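Local coordinates for protein mevalonate diphosphate decarboxylase (Legionella pneumophila, PDB 3LTO) that probably catalyses the ATP-dependent decarboxylation of mevalonate 5-diphosphate, the step that yields isopentenyl diphosphate for isoprenoid synthesis, at residues S24-L36 with R152-D164. Sequence-based numbering, arbitrary orientation.
Sequences SNLPDNSSLSYTL and RSFYAPWALWTGD. With SO4 (sulfate ion), chain C.
Ser31 and Ser33 of one strand pair antiparallel with Trp161 and Ala159 of the other, each pair joined by two backbone hydrogen bonds; the straightest runs from Trp161 N to Ser31 O (2.9 Å, 176° at the hydrogen). The small side chains of Ser31 and Ser33 let Arg152 lie alongside them, its NE donating to Ser31 OG at 3.0 Å. A bend at chi3 (-111°) turns the Arg152 guanidinium so that its NH2 donates in plane to sulfate O2 at 2.7 Å. Tyr34 and Trp158 share the other face: the tyrosine edge meets the indole face in an inclined edge-to-face pair, centroids 4.8 Å apart and planes at 55°, with Tyr34 CB also over the six-membered ring. Pro27, its ring rigid and puckered, lays CG over the five-membered ring of Trp161 in a CH-pi contact. At the far end Thr35 N bonds to Pro157 O, and a water links Thr35 OG1, Ser33 OG and Arg152 O.

Farther out, Tyr34 OH and Trp158 NE1 bond to Leu176 N and Tyr173 O, which help to hold both rings. Arg152, in the turn before strand 158-162, thus directs its guanidinium to a sulfate, probably from the crystallisation liquor and also bonded by Tyr16 N, Met17 N and Ser149 OG, consistent with a site for phosphorylated ligands.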
loop_
_atom_site.group_PDB
_atom_site.type_symbol
_atom_site.label_atom_id
_atom_site.label_comp_id
_atom_site.label_asym_id
_atom_site.label_seq_id
_atom_site.Cartn_x
_atom_site.Cartn_y
_atom_site.Cartn_z
ATOM N N SER A 24 4.266 5.342 -9.276
ATOM C CA SER A 24 4.033 4.313 -8.261
ATOM C C SER A 24 2.828 3.454 -8.614
ATOM O O SER A 24 2.672 2.349 -8.098
ATOM C CB SER A 24 3.786 4.964 -6.903
ATOM O OG SER A 24 2.568 5.692 -6.911
ATOM N N ASN A 25 1.981 3.988 -9.488
ATOM C CA ASN A 25 0.759 3.334 -9.946
ATOM C C ASN A 25 -0.272 3.181 -8.826
ATOM O O ASN A 25 -1.235 2.424 -8.950
ATOM C CB ASN A 25 1.069 1.970 -10.568
ATOM C CG ASN A 25 0.001 1.531 -11.571
ATOM O OD1 ASN A 25 -0.326 2.263 -12.506
ATOM N ND2 ASN A 25 -0.537 0.330 -11.384
ATOM N N LEU A 26 -0.065 3.914 -7.738
ATOM C CA LEU A 26 -0.981 3.886 -6.602
ATOM C C LEU A 26 -2.154 4.825 -6.910
ATOM O O LEU A 26 -1.973 5.851 -7.561
ATOM C CB LEU A 26 -0.259 4.361 -5.340
ATOM C CG LEU A 26 0.920 3.506 -4.866
ATOM C CD1 LEU A 26 1.773 4.297 -3.881
ATOM C CD2 LEU A 26 0.395 2.228 -4.230
ATOM N N PRO A 27 -3.368 4.482 -6.449
ATOM C CA PRO A 27 -4.536 5.335 -6.709
ATOM C C PRO A 27 -4.431 6.674 -5.990
ATOM O O PRO A 27 -3.946 6.738 -4.863
ATOM C CB PRO A 27 -5.703 4.492 -6.196
ATOM C CG PRO A 27 -5.073 3.711 -5.055
ATOM C CD PRO A 27 -3.737 3.304 -5.639
ATOM N N ASP A 28 -4.879 7.743 -6.641
ATOM C CA ASP A 28 -4.826 9.064 -6.029
ATOM C C ASP A 28 -5.772 9.137 -4.847
ATOM O O ASP A 28 -5.562 9.907 -3.908
ATOM C CB ASP A 28 -5.143 10.141 -7.062
ATOM C CG ASP A 28 -3.944 10.467 -7.943
ATOM O OD1 ASP A 28 -2.993 9.655 -8.001
ATOM O OD2 ASP A 28 -3.954 11.532 -8.588
ATOM N N ASN A 29 -6.828 8.335 -4.889
ATOM C CA ASN A 29 -7.739 8.302 -3.765
ATOM C C ASN A 29 -8.266 6.900 -3.581
ATOM O O ASN A 29 -8.210 6.078 -4.491
ATOM C CB ASN A 29 -8.894 9.312 -3.917
ATOM C CG ASN A 29 -9.731 9.086 -5.161
ATOM O OD1 ASN A 29 -9.559 9.776 -6.171
ATOM N ND2 ASN A 29 -10.645 8.122 -5.096
ATOM N N SER A 30 -8.741 6.620 -2.379
ATOM C CA SER A 30 -9.280 5.315 -2.078
ATOM C C SER A 30 -10.585 5.128 -2.835
ATOM O O SER A 30 -11.151 6.085 -3.385
ATOM C CB SER A 30 -9.539 5.188 -0.578
ATOM O OG SER A 30 -8.335 5.317 0.153
ATOM N N SER A 31 -11.053 3.886 -2.857
ATOM C CA SER A 31 -12.306 3.544 -3.509
ATOM C C SER A 31 -13.022 2.477 -2.685
ATOM O O SER A 31 -12.382 1.651 -2.029
ATOM C CB SER A 31 -12.054 3.057 -4.942
ATOM O OG SER A 31 -11.183 1.934 -4.985
ATOM N N LEU A 32 -14.351 2.520 -2.704
ATOM C CA LEU A 32 -15.191 1.578 -1.965
ATOM C C LEU A 32 -16.271 1.010 -2.888
ATOM O O LEU A 32 -17.009 1.768 -3.527
ATOM C CB LEU A 32 -15.865 2.288 -0.787
ATOM C CG LEU A 32 -16.873 1.462 0.009
ATOM C CD1 LEU A 32 -16.143 0.571 0.989
ATOM C CD2 LEU A 32 -17.805 2.381 0.750
ATOM N N SER A 33 -16.381 -0.315 -2.946
ATOM C CA SER A 33 -17.372 -0.925 -3.816
ATOM C C SER A 33 -18.118 -2.093 -3.187
ATOM O O SER A 33 -17.663 -2.690 -2.210
ATOM C CB SER A 33 -16.706 -1.392 -5.114
ATOM O OG SER A 33 -15.716 -2.371 -4.842
ATOM N N TYR A 34 -19.278 -2.401 -3.759
ATOM C CA TYR A 34 -20.096 -3.511 -3.300
ATOM C C TYR A 34 -19.833 -4.654 -4.273
ATOM O O TYR A 34 -19.829 -4.445 -5.486
ATOM C CB TYR A 34 -21.577 -3.147 -3.346
ATOM C CG TYR A 34 -22.473 -4.244 -2.806
ATOM C CD1 TYR A 34 -22.351 -4.679 -1.487
ATOM C CD2 TYR A 34 -23.421 -4.863 -3.617
ATOM C CE1 TYR A 34 -23.148 -5.705 -0.991
ATOM C CE2 TYR A 34 -24.223 -5.894 -3.127
ATOM C CZ TYR A 34 -24.079 -6.307 -1.814
ATOM O OH TYR A 34 -24.857 -7.332 -1.323
ATOM N N THR A 35 -19.609 -5.855 -3.756
ATOM C CA THR A 35 -19.343 -6.987 -4.630
ATOM C C THR A 35 -20.663 -7.608 -5.093
ATOM O O THR A 35 -21.451 -8.084 -4.286
ATOM C CB THR A 35 -18.453 -8.036 -3.912
ATOM O OG1 THR A 35 -17.274 -7.392 -3.404
ATOM C CG2 THR A 35 -18.019 -9.128 -4.883
ATOM N N LEU A 36 -20.904 -7.574 -6.399
ATOM C CA LEU A 36 -22.130 -8.120 -6.974
ATOM C C LEU A 36 -21.932 -9.597 -7.296
ATOM O O LEU A 36 -21.748 -9.984 -8.452
ATOM C CB LEU A 36 -22.488 -7.334 -8.238
ATOM C CG LEU A 36 -22.719 -5.836 -8.003
ATOM C CD1 LEU A 36 -22.722 -5.084 -9.323
ATOM C CD2 LEU A 36 -24.036 -5.641 -7.265
ATOM N N ARG A 152 -10.709 -5.095 -6.543
ATOM C CA ARG A 152 -11.798 -5.036 -5.573
ATOM C C ARG A 152 -12.738 -6.229 -5.659
ATOM O O ARG A 152 -13.538 -6.464 -4.745
ATOM C CB ARG A 152 -12.616 -3.767 -5.766
ATOM C CG ARG A 152 -11.985 -2.527 -5.208
ATOM C CD ARG A 152 -13.003 -1.414 -5.171
ATOM N NE ARG A 152 -12.697 -0.367 -6.126
ATOM C CZ ARG A 152 -13.284 -0.218 -7.305
ATOM N NH1 ARG A 152 -14.229 -1.054 -7.696
ATOM N NH2 ARG A 152 -12.919 0.783 -8.088
ATOM N N SER A 153 -12.653 -6.986 -6.751
ATOM C CA SER A 153 -13.528 -8.143 -6.911
ATOM C C SER A 153 -13.082 -9.382 -6.135
ATOM O O SER A 153 -13.804 -10.372 -6.086
ATOM C CB SER A 153 -13.684 -8.488 -8.394
ATOM O OG SER A 153 -14.490 -7.519 -9.043
ATOM N N PHE A 154 -11.900 -9.308 -5.526
ATOM C CA PHE A 154 -11.340 -10.409 -4.745
ATOM C C PHE A 154 -11.831 -10.411 -3.294
ATOM O O PHE A 154 -11.410 -11.247 -2.487
ATOM C CB PHE A 154 -9.808 -10.327 -4.763
ATOM C CG PHE A 154 -9.203 -10.710 -6.081
ATOM C CD1 PHE A 154 -8.818 -12.023 -6.324
ATOM C CD2 PHE A 154 -9.097 -9.780 -7.111
ATOM C CE1 PHE A 154 -8.343 -12.409 -7.577
ATOM C CE2 PHE A 154 -8.622 -10.157 -8.373
ATOM C CZ PHE A 154 -8.246 -11.473 -8.604
ATOM N N TYR A 155 -12.713 -9.473 -2.964
ATOM C CA TYR A 155 -13.235 -9.369 -1.605
ATOM C C TYR A 155 -14.736 -9.146 -1.657
ATOM O O TYR A 155 -15.255 -8.649 -2.650
ATOM C CB TYR A 155 -12.551 -8.205 -0.881
ATOM C CG TYR A 155 -11.041 -8.285 -0.956
ATOM C CD1 TYR A 155 -10.314 -9.031 -0.029
ATOM C CD2 TYR A 155 -10.344 -7.670 -1.999
ATOM C CE1 TYR A 155 -8.934 -9.170 -0.138
ATOM C CE2 TYR A 155 -8.960 -7.805 -2.119
ATOM C CZ TYR A 155 -8.264 -8.559 -1.185
ATOM O OH TYR A 155 -6.904 -8.730 -1.315
ATOM N N ALA A 156 -15.420 -9.519 -0.580
ATOM C CA ALA A 156 -16.868 -9.379 -0.470
ATOM C C ALA A 156 -17.267 -9.426 1.006
ATOM O O ALA A 156 -16.539 -9.985 1.830
ATOM C CB ALA A 156 -17.552 -10.504 -1.232
ATOM N N PRO A 157 -18.425 -8.837 1.361
ATOM C CA PRO A 157 -19.341 -8.149 0.447
ATOM C C PRO A 157 -18.937 -6.712 0.101
ATOM O O PRO A 157 -19.468 -6.127 -0.838
ATOM C CB PRO A 157 -20.677 -8.227 1.184
ATOM C CG PRO A 157 -20.252 -8.090 2.608
ATOM C CD PRO A 157 -19.062 -9.029 2.677
ATOM N N TRP A 158 -18.006 -6.143 0.857
ATOM C CA TRP A 158 -17.531 -4.786 0.584
ATOM C C TRP A 158 -16.014 -4.773 0.476
ATOM O O TRP A 158 -15.327 -5.483 1.206
ATOM C CB TRP A 158 -17.945 -3.813 1.691
ATOM C CG TRP A 158 -19.412 -3.631 1.830
ATOM C CD1 TRP A 158 -20.255 -4.339 2.636
ATOM C CD2 TRP A 158 -20.231 -2.703 1.105
ATOM N NE1 TRP A 158 -21.553 -3.909 2.455
ATOM C CE2 TRP A 158 -21.564 -2.908 1.521
ATOM C CE3 TRP A 158 -19.966 -1.721 0.142
ATOM C CZ2 TRP A 158 -22.633 -2.167 1.004
ATOM C CZ3 TRP A 158 -21.027 -0.985 -0.373
ATOM C CH2 TRP A 158 -22.346 -1.212 0.061
ATOM N N ALA A 159 -15.490 -3.954 -0.431
ATOM C CA ALA A 159 -14.047 -3.857 -0.618
ATOM C C ALA A 159 -13.564 -2.421 -0.532
ATOM O O ALA A 159 -14.128 -1.533 -1.159
ATOM C CB ALA A 159 -13.652 -4.449 -1.963
ATOM N N LEU A 160 -12.516 -2.201 0.252
ATOM C CA LEU A 160 -11.946 -0.874 0.390
ATOM C C LEU A 160 -10.521 -0.935 -0.122
ATOM O O LEU A 160 -9.722 -1.748 0.334
ATOM C CB LEU A 160 -11.952 -0.411 1.846
ATOM C CG LEU A 160 -11.300 0.959 2.084
ATOM C CD1 LEU A 160 -12.116 2.037 1.399
ATOM C CD2 LEU A 160 -11.198 1.240 3.578
ATOM N N TRP A 161 -10.221 -0.074 -1.086
ATOM C CA TRP A 161 -8.904 -0.006 -1.698
ATOM C C TRP A 161 -8.270 1.328 -1.314
ATOM O O TRP A 161 -8.794 2.396 -1.635
ATOM C CB TRP A 161 -9.063 -0.141 -3.221
ATOM C CG TRP A 161 -7.813 -0.006 -4.052
ATOM C CD1 TRP A 161 -6.522 -0.081 -3.625
ATOM C CD2 TRP A 161 -7.755 0.204 -5.468
ATOM N NE1 TRP A 161 -5.656 0.072 -4.687
ATOM C CE2 TRP A 161 -6.388 0.247 -5.831
ATOM C CE3 TRP A 161 -8.727 0.361 -6.469
ATOM C CZ2 TRP A 161 -5.965 0.442 -7.154
ATOM C CZ3 TRP A 161 -8.312 0.558 -7.783
ATOM C CH2 TRP A 161 -6.940 0.595 -8.114
ATOM N N THR A 162 -7.159 1.258 -0.592
ATOM C CA THR A 162 -6.435 2.446 -0.162
ATOM C C THR A 162 -4.964 2.181 -0.406
ATOM O O THR A 162 -4.435 1.180 0.063
ATOM C CB THR A 162 -6.636 2.723 1.338
ATOM O OG1 THR A 162 -7.993 3.102 1.584
ATOM C CG2 THR A 162 -5.716 3.838 1.795
ATOM N N GLY A 163 -4.301 3.071 -1.133
ATOM C CA GLY A 163 -2.893 2.869 -1.415
ATOM C C GLY A 163 -2.702 1.592 -2.212
ATOM O O GLY A 163 -3.397 1.369 -3.209
ATOM N N ASP A 164 -1.774 0.741 -1.786
ATOM C CA ASP A 164 -1.547 -0.505 -2.510
ATOM C C ASP A 164 -2.165 -1.695 -1.795
ATOM O O ASP A 164 -1.797 -2.843 -2.056
ATOM C CB ASP A 164 -0.048 -0.753 -2.742
ATOM C CG ASP A 164 0.733 -0.900 -1.452
ATOM O OD1 ASP A 164 0.233 -1.578 -0.530
ATOM O OD2 ASP A 164 1.853 -0.354 -1.366
HETATM S S SO4 C . -14.306 2.690 -10.328
HETATM O O1 SO4 C . -14.133 3.027 -8.905
HETATM O O2 SO4 C . -13.973 1.274 -10.509
HETATM O O3 SO4 C . -15.704 2.938 -10.707
HETATM O O4 SO4 C . -13.427 3.498 -11.182
HETATM O O HOH W 1 -5.463 5.931 -1.845
HETATM O O HOH W 2 -15.962 -5.239 -4.170
#